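PDB 1XI8: molybdenum cofactor biosynthesis protein from Pyrococcus furiosus, which probably inserts molybdenum into molybdopterin during molybdenum cofactor biosynthesis. Local coordinates for residues 185-197 with 250-264. Sequence-based numbering, arbitrary orientation.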
loop_
_atom_site.group_PDB
_atom_site.type_symbol
_atom_site.label_atom_id
_atom_site.label_comp_id
_atom_site.label_asym_id
_atom_site.label_seq_id
_atom_site.Cartn_x
_atom_site.Cartn_y
_atom_site.Cartn_z
ATOM N N PRO A 185 1.961 -2.012 -21.419
ATOM C CA PRO A 185 1.100 -3.188 -21.474
ATOM C C PRO A 185 0.788 -3.699 -20.063
ATOM O O PRO A 185 1.658 -4.252 -19.385
ATOM C CB PRO A 185 1.931 -4.208 -22.259
ATOM C CG PRO A 185 3.350 -3.782 -22.055
ATOM C CD PRO A 185 3.333 -2.293 -21.880
ATOM N N VAL A 186 -0.447 -3.499 -19.623
ATOM C CA VAL A 186 -0.879 -3.975 -18.306
ATOM C C VAL A 186 -1.971 -5.038 -18.449
ATOM O O VAL A 186 -2.622 -5.136 -19.490
ATOM C CB VAL A 186 -1.356 -2.804 -17.389
ATOM C CG1 VAL A 186 -0.203 -1.872 -17.091
ATOM C CG2 VAL A 186 -2.508 -2.035 -18.019
ATOM N N LYS A 187 -2.158 -5.839 -17.409
ATOM C CA LYS A 187 -3.208 -6.856 -17.417
ATOM C C LYS A 187 -4.561 -6.212 -17.261
ATOM O O LYS A 187 -4.715 -5.281 -16.475
ATOM C CB LYS A 187 -2.993 -7.842 -16.289
ATOM C CG LYS A 187 -1.784 -8.705 -16.478
ATOM C CD LYS A 187 -2.122 -9.994 -17.209
ATOM C CE LYS A 187 -0.858 -10.791 -17.500
ATOM N NZ LYS A 187 -1.081 -12.247 -17.622
ATOM N N VAL A 188 -5.538 -6.696 -18.020
ATOM C CA VAL A 188 -6.907 -6.231 -17.867
ATOM C C VAL A 188 -7.380 -6.749 -16.522
ATOM O O VAL A 188 -7.278 -7.952 -16.251
ATOM C CB VAL A 188 -7.834 -6.775 -18.977
ATOM C CG1 VAL A 188 -9.242 -6.235 -18.797
ATOM C CG2 VAL A 188 -7.271 -6.455 -20.393
ATOM N N LYS A 189 -7.865 -5.850 -15.671
ATOM C CA LYS A 189 -8.285 -6.232 -14.331
ATOM C C LYS A 189 -9.317 -7.364 -14.389
ATOM O O LYS A 189 -10.279 -7.277 -15.150
ATOM C CB LYS A 189 -8.854 -5.020 -13.574
ATOM C CG LYS A 189 -7.819 -3.945 -13.184
ATOM C CD LYS A 189 -8.440 -2.797 -12.342
ATOM C CE LYS A 189 -7.369 -2.021 -11.590
ATOM N NZ LYS A 189 -7.835 -0.762 -10.943
ATOM N N PRO A 190 -9.102 -8.453 -13.616
ATOM C CA PRO A 190 -10.198 -9.414 -13.498
ATOM C C PRO A 190 -11.431 -8.721 -12.923
ATOM O O PRO A 190 -11.308 -7.908 -12.009
ATOM C CB PRO A 190 -9.662 -10.477 -12.527
ATOM C CG PRO A 190 -8.404 -9.963 -11.991
ATOM C CD PRO A 190 -7.905 -8.871 -12.865
ATOM N N LYS A 191 -12.600 -9.018 -13.478
ATOM C CA LYS A 191 -13.834 -8.461 -12.957
ATOM C C LYS A 191 -14.361 -9.392 -11.878
ATOM O O LYS A 191 -14.419 -10.599 -12.077
ATOM C CB LYS A 191 -14.863 -8.270 -14.068
ATOM C CG LYS A 191 -14.602 -7.070 -14.963
ATOM C CD LYS A 191 -15.504 -7.126 -16.188
ATOM C CE LYS A 191 -15.428 -5.862 -17.049
ATOM N NZ LYS A 191 -16.698 -5.755 -17.839
ATOM N N VAL A 192 -14.734 -8.827 -10.734
ATOM C CA VAL A 192 -15.164 -9.629 -9.599
ATOM C C VAL A 192 -16.587 -9.304 -9.184
ATOM O O VAL A 192 -16.851 -8.256 -8.595
ATOM C CB VAL A 192 -14.222 -9.448 -8.379
ATOM C CG1 VAL A 192 -14.700 -10.302 -7.190
ATOM C CG2 VAL A 192 -12.782 -9.787 -8.755
ATOM N N GLY A 193 -17.507 -10.208 -9.483
ATOM C CA GLY A 193 -18.900 -9.996 -9.115
ATOM C C GLY A 193 -19.113 -10.139 -7.625
ATOM O O GLY A 193 -18.588 -11.057 -7.000
ATOM N N ILE A 194 -19.884 -9.226 -7.053
ATOM C CA ILE A 194 -20.201 -9.291 -5.631
ATOM C C ILE A 194 -21.705 -9.378 -5.428
ATOM O O ILE A 194 -22.431 -8.440 -5.716
ATOM C CB ILE A 194 -19.632 -8.087 -4.853
ATOM C CG1 ILE A 194 -18.114 -7.996 -5.050
ATOM C CG2 ILE A 194 -19.957 -8.223 -3.383
ATOM C CD1 ILE A 194 -17.514 -6.680 -4.667
ATOM N N ILE A 195 -22.158 -10.527 -4.937
ATOM C CA ILE A 195 -23.564 -10.748 -4.658
ATOM C C ILE A 195 -23.743 -10.891 -3.162
ATOM O O ILE A 195 -22.978 -11.608 -2.517
ATOM C CB ILE A 195 -24.075 -12.039 -5.319
ATOM C CG1 ILE A 195 -23.951 -11.965 -6.844
ATOM C CG2 ILE A 195 -25.517 -12.333 -4.897
ATOM C CD1 ILE A 195 -24.155 -13.302 -7.523
ATOM N N ILE A 196 -24.748 -10.214 -2.612
ATOM C CA ILE A 196 -25.045 -10.308 -1.185
ATOM C C ILE A 196 -26.427 -10.877 -0.914
ATOM O O ILE A 196 -27.414 -10.412 -1.457
ATOM C CB ILE A 196 -24.946 -8.949 -0.524
ATOM C CG1 ILE A 196 -23.481 -8.521 -0.491
ATOM C CG2 ILE A 196 -25.548 -9.007 0.879
ATOM C CD1 ILE A 196 -23.316 -7.055 -0.504
ATOM N N THR A 197 -26.480 -11.877 -0.047
ATOM C CA THR A 197 -27.687 -12.650 0.189
ATOM C C THR A 197 -28.492 -12.147 1.391
ATOM O O THR A 197 -27.951 -11.938 2.478
ATOM C CB THR A 197 -27.313 -14.132 0.385
ATOM O OG1 THR A 197 -26.695 -14.624 -0.816
ATOM C CG2 THR A 197 -28.545 -14.976 0.710
ATOM N N ALA A 250 -29.009 -14.700 -10.453
ATOM C CA ALA A 250 -28.020 -13.702 -10.054
ATOM C C ALA A 250 -26.597 -14.245 -10.241
ATOM O O ALA A 250 -25.715 -13.531 -10.712
ATOM C CB ALA A 250 -28.248 -13.249 -8.613
ATOM N N LEU A 251 -26.387 -15.508 -9.877
ATOM C CA LEU A 251 -25.101 -16.169 -10.089
ATOM C C LEU A 251 -24.795 -16.294 -11.556
ATOM O O LEU A 251 -23.730 -15.888 -12.025
ATOM C CB LEU A 251 -25.082 -17.571 -9.479
ATOM C CG LEU A 251 -24.661 -17.657 -8.016
ATOM C CD1 LEU A 251 -24.889 -19.063 -7.499
ATOM C CD2 LEU A 251 -23.200 -17.212 -7.836
ATOM N N GLU A 252 -25.737 -16.869 -12.287
ATOM C CA GLU A 252 -25.546 -17.106 -13.711
ATOM C C GLU A 252 -25.194 -15.819 -14.444
ATOM O O GLU A 252 -24.349 -15.826 -15.331
ATOM C CB GLU A 252 -26.773 -17.805 -14.308
ATOM C CG GLU A 252 -26.899 -19.239 -13.808
ATOM C CD GLU A 252 -25.557 -19.973 -13.842
ATOM O OE1 GLU A 252 -24.945 -20.139 -12.761
ATOM O OE2 GLU A 252 -25.106 -20.367 -14.947
ATOM N N LYS A 253 -25.829 -14.719 -14.054
ATOM C CA LYS A 253 -25.523 -13.418 -14.640
ATOM C C LYS A 253 -24.073 -13.017 -14.337
ATOM O O LYS A 253 -23.344 -12.575 -15.222
ATOM C CB LYS A 253 -26.490 -12.362 -14.114
ATOM C CG LYS A 253 -26.471 -11.044 -14.869
ATOM C CD LYS A 253 -27.323 -9.994 -14.148
ATOM C CE LYS A 253 -27.801 -8.889 -15.067
ATOM N NZ LYS A 253 -26.698 -8.105 -15.673
ATOM N N ALA A 254 -23.651 -13.187 -13.090
ATOM C CA ALA A 254 -22.302 -12.797 -12.705
ATOM C C ALA A 254 -21.250 -13.683 -13.373
ATOM O O ALA A 254 -20.226 -13.181 -13.825
ATOM C CB ALA A 254 -22.145 -12.798 -11.188
ATOM N N LYS A 255 -21.497 -14.992 -13.438
ATOM C CA LYS A 255 -20.595 -15.903 -14.169
ATOM C C LYS A 255 -20.410 -15.470 -15.626
ATOM O O LYS A 255 -19.322 -15.608 -16.173
ATOM C CB LYS A 255 -21.081 -17.354 -14.142
ATOM C CG LYS A 255 -20.965 -18.085 -12.808
ATOM C CD LYS A 255 -20.905 -19.579 -13.078
ATOM C CE LYS A 255 -21.664 -20.415 -12.063
ATOM N NZ LYS A 255 -21.915 -21.796 -12.610
ATOM N N ARG A 256 -21.464 -14.942 -16.249
ATOM C CA ARG A 256 -21.372 -14.508 -17.639
ATOM C C ARG A 256 -20.476 -13.297 -17.793
ATOM O O ARG A 256 -19.805 -13.147 -18.801
ATOM C CB ARG A 256 -22.755 -14.169 -18.225
ATOM C CG ARG A 256 -23.722 -15.342 -18.302
ATOM C CD ARG A 256 -24.889 -15.075 -19.281
ATOM N NE ARG A 256 -25.739 -13.945 -18.900
ATOM C CZ ARG A 256 -26.853 -14.073 -18.182
ATOM N NH1 ARG A 256 -27.236 -15.279 -17.773
ATOM N NH2 ARG A 256 -27.578 -13.003 -17.865
ATOM N N GLU A 257 -20.474 -12.433 -16.791
ATOM C CA GLU A 257 -19.811 -11.145 -16.904
ATOM C C GLU A 257 -18.447 -11.074 -16.217
ATOM O O GLU A 257 -17.662 -10.168 -16.493
ATOM C CB GLU A 257 -20.741 -10.049 -16.358
ATOM C CG GLU A 257 -22.132 -10.078 -16.991
ATOM C CD GLU A 257 -23.056 -8.949 -16.527
ATOM O OE1 GLU A 257 -22.668 -8.140 -15.650
ATOM O OE2 GLU A 257 -24.189 -8.874 -17.044
ATOM N N CYS A 258 -18.168 -12.025 -15.327
ATOM C CA CYS A 258 -16.986 -11.937 -14.465
ATOM C C CYS A 258 -16.058 -13.128 -14.528
ATOM O O CYS A 258 -16.455 -14.224 -14.903
ATOM C CB CYS A 258 -17.398 -11.732 -13.004
ATOM S SG CYS A 258 -18.394 -10.270 -12.710
ATOM N N ASP A 259 -14.817 -12.887 -14.138
ATOM C CA ASP A 259 -13.800 -13.909 -14.064
ATOM C C ASP A 259 -13.847 -14.584 -12.690
ATOM O O ASP A 259 -13.265 -15.645 -12.478
ATOM C CB ASP A 259 -12.430 -13.272 -14.285
ATOM C CG ASP A 259 -12.375 -12.417 -15.543
ATOM O OD1 ASP A 259 -12.544 -11.177 -15.433
ATOM O OD2 ASP A 259 -12.173 -12.991 -16.642
ATOM N N LEU A 260 -14.551 -13.966 -11.754
ATOM C CA LEU A 260 -14.592 -14.457 -10.395
ATOM C C LEU A 260 -15.830 -13.874 -9.723
ATOM O O LEU A 260 -16.145 -12.705 -9.921
ATOM C CB LEU A 260 -13.321 -14.020 -9.680
ATOM C CG LEU A 260 -12.715 -14.805 -8.528
ATOM C CD1 LEU A 260 -12.646 -16.279 -8.827
ATOM C CD2 LEU A 260 -11.322 -14.255 -8.268
ATOM N N VAL A 261 -16.535 -14.690 -8.943
ATOM C CA VAL A 261 -17.747 -14.245 -8.283
ATOM C C VAL A 261 -17.700 -14.514 -6.784
ATOM O O VAL A 261 -17.333 -15.603 -6.354
ATOM C CB VAL A 261 -18.995 -14.925 -8.874
ATOM C CG1 VAL A 261 -20.243 -14.432 -8.171
ATOM C CG2 VAL A 261 -19.086 -14.657 -10.358
ATOM N N LEU A 262 -18.076 -13.507 -6.000
ATOM C CA LEU A 262 -18.176 -13.636 -4.558
ATOM C C LEU A 262 -19.623 -13.484 -4.135
ATOM O O LEU A 262 -20.247 -12.452 -4.372
ATOM C CB LEU A 262 -17.339 -12.567 -3.863
ATOM C CG LEU A 262 -15.884 -12.425 -4.289
ATOM C CD1 LEU A 262 -15.235 -11.276 -3.564
ATOM C CD2 LEU A 262 -15.146 -13.690 -4.007
ATOM N N ILE A 263 -20.163 -14.521 -3.515
ATOM C CA ILE A 263 -21.505 -14.456 -2.941
ATOM C C ILE A 263 -21.408 -14.591 -1.426
ATOM O O ILE A 263 -20.914 -15.583 -0.914
ATOM C CB ILE A 263 -22.442 -15.539 -3.531
ATOM C CG1 ILE A 263 -23.825 -15.470 -2.885
ATOM C CG2 ILE A 263 -21.842 -16.938 -3.381
ATOM C CD1 ILE A 263 -24.869 -16.335 -3.574
ATOM N N THR A 264 -21.851 -13.582 -0.699
ATOM C CA THR A 264 -21.819 -13.665 0.759
ATOM C C THR A 264 -23.083 -14.311 1.249
ATOM O O THR A 264 -23.987 -14.578 0.474
ATOM C CB THR A 264 -21.730 -12.287 1.400
ATOM O OG1 THR A 264 -22.888 -11.521 1.044
ATOM C CG2 THR A 264 -20.481 -11.578 0.928
#
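Lys-191 O accepts from two successive backbone amides, Asp-259 N at 3.1 Å and, more weakly, Leu-260 N, where helix 250-257 hands over to strand 260-263. Strands 191-196 and 260-263 run parallel as neighbours in the central sheet of an alpha/beta domain, the probable molybdopterin-binding domain, with the helix packed antiparallel to strand 191-196. The Asp-259 carboxylate returns the grip: OD1 takes Lys-191 N at 2.9 Å through its anti lone pair, with a nearly straight N-H...O angle of 164°. With an alanine here instead of Asp-259, Lys-191 N would probably lose this acceptor and the start of the strand pair would be less firmly pinned. Farther along, Gly-193 N donates to Leu-260 O, Leu-262 N to Gly-193 O at 2.7 Å, and Ile-195 N to Leu-262 O. Gly-193, which has no side chain, lies under the helix end and lets Cys-258 SG come within 3.3 Å of its N. On the same face Ile-195, its CG1 anti to the carbonyl carbon (chi1 -62°), extends CD1 among Ala-250, Leu-251 CD2, Ala-254 CB and Val-261 CG1. The other face is covered by helices 219-229 and 307-326; here Val-192 CG1 packs 3.8 Å from Leu-262 CG. At the far end Thr-264 N bonds to Ile-195 O, and Thr-197 OG1 donates its proton to Thr-264 O at 3.0 Å.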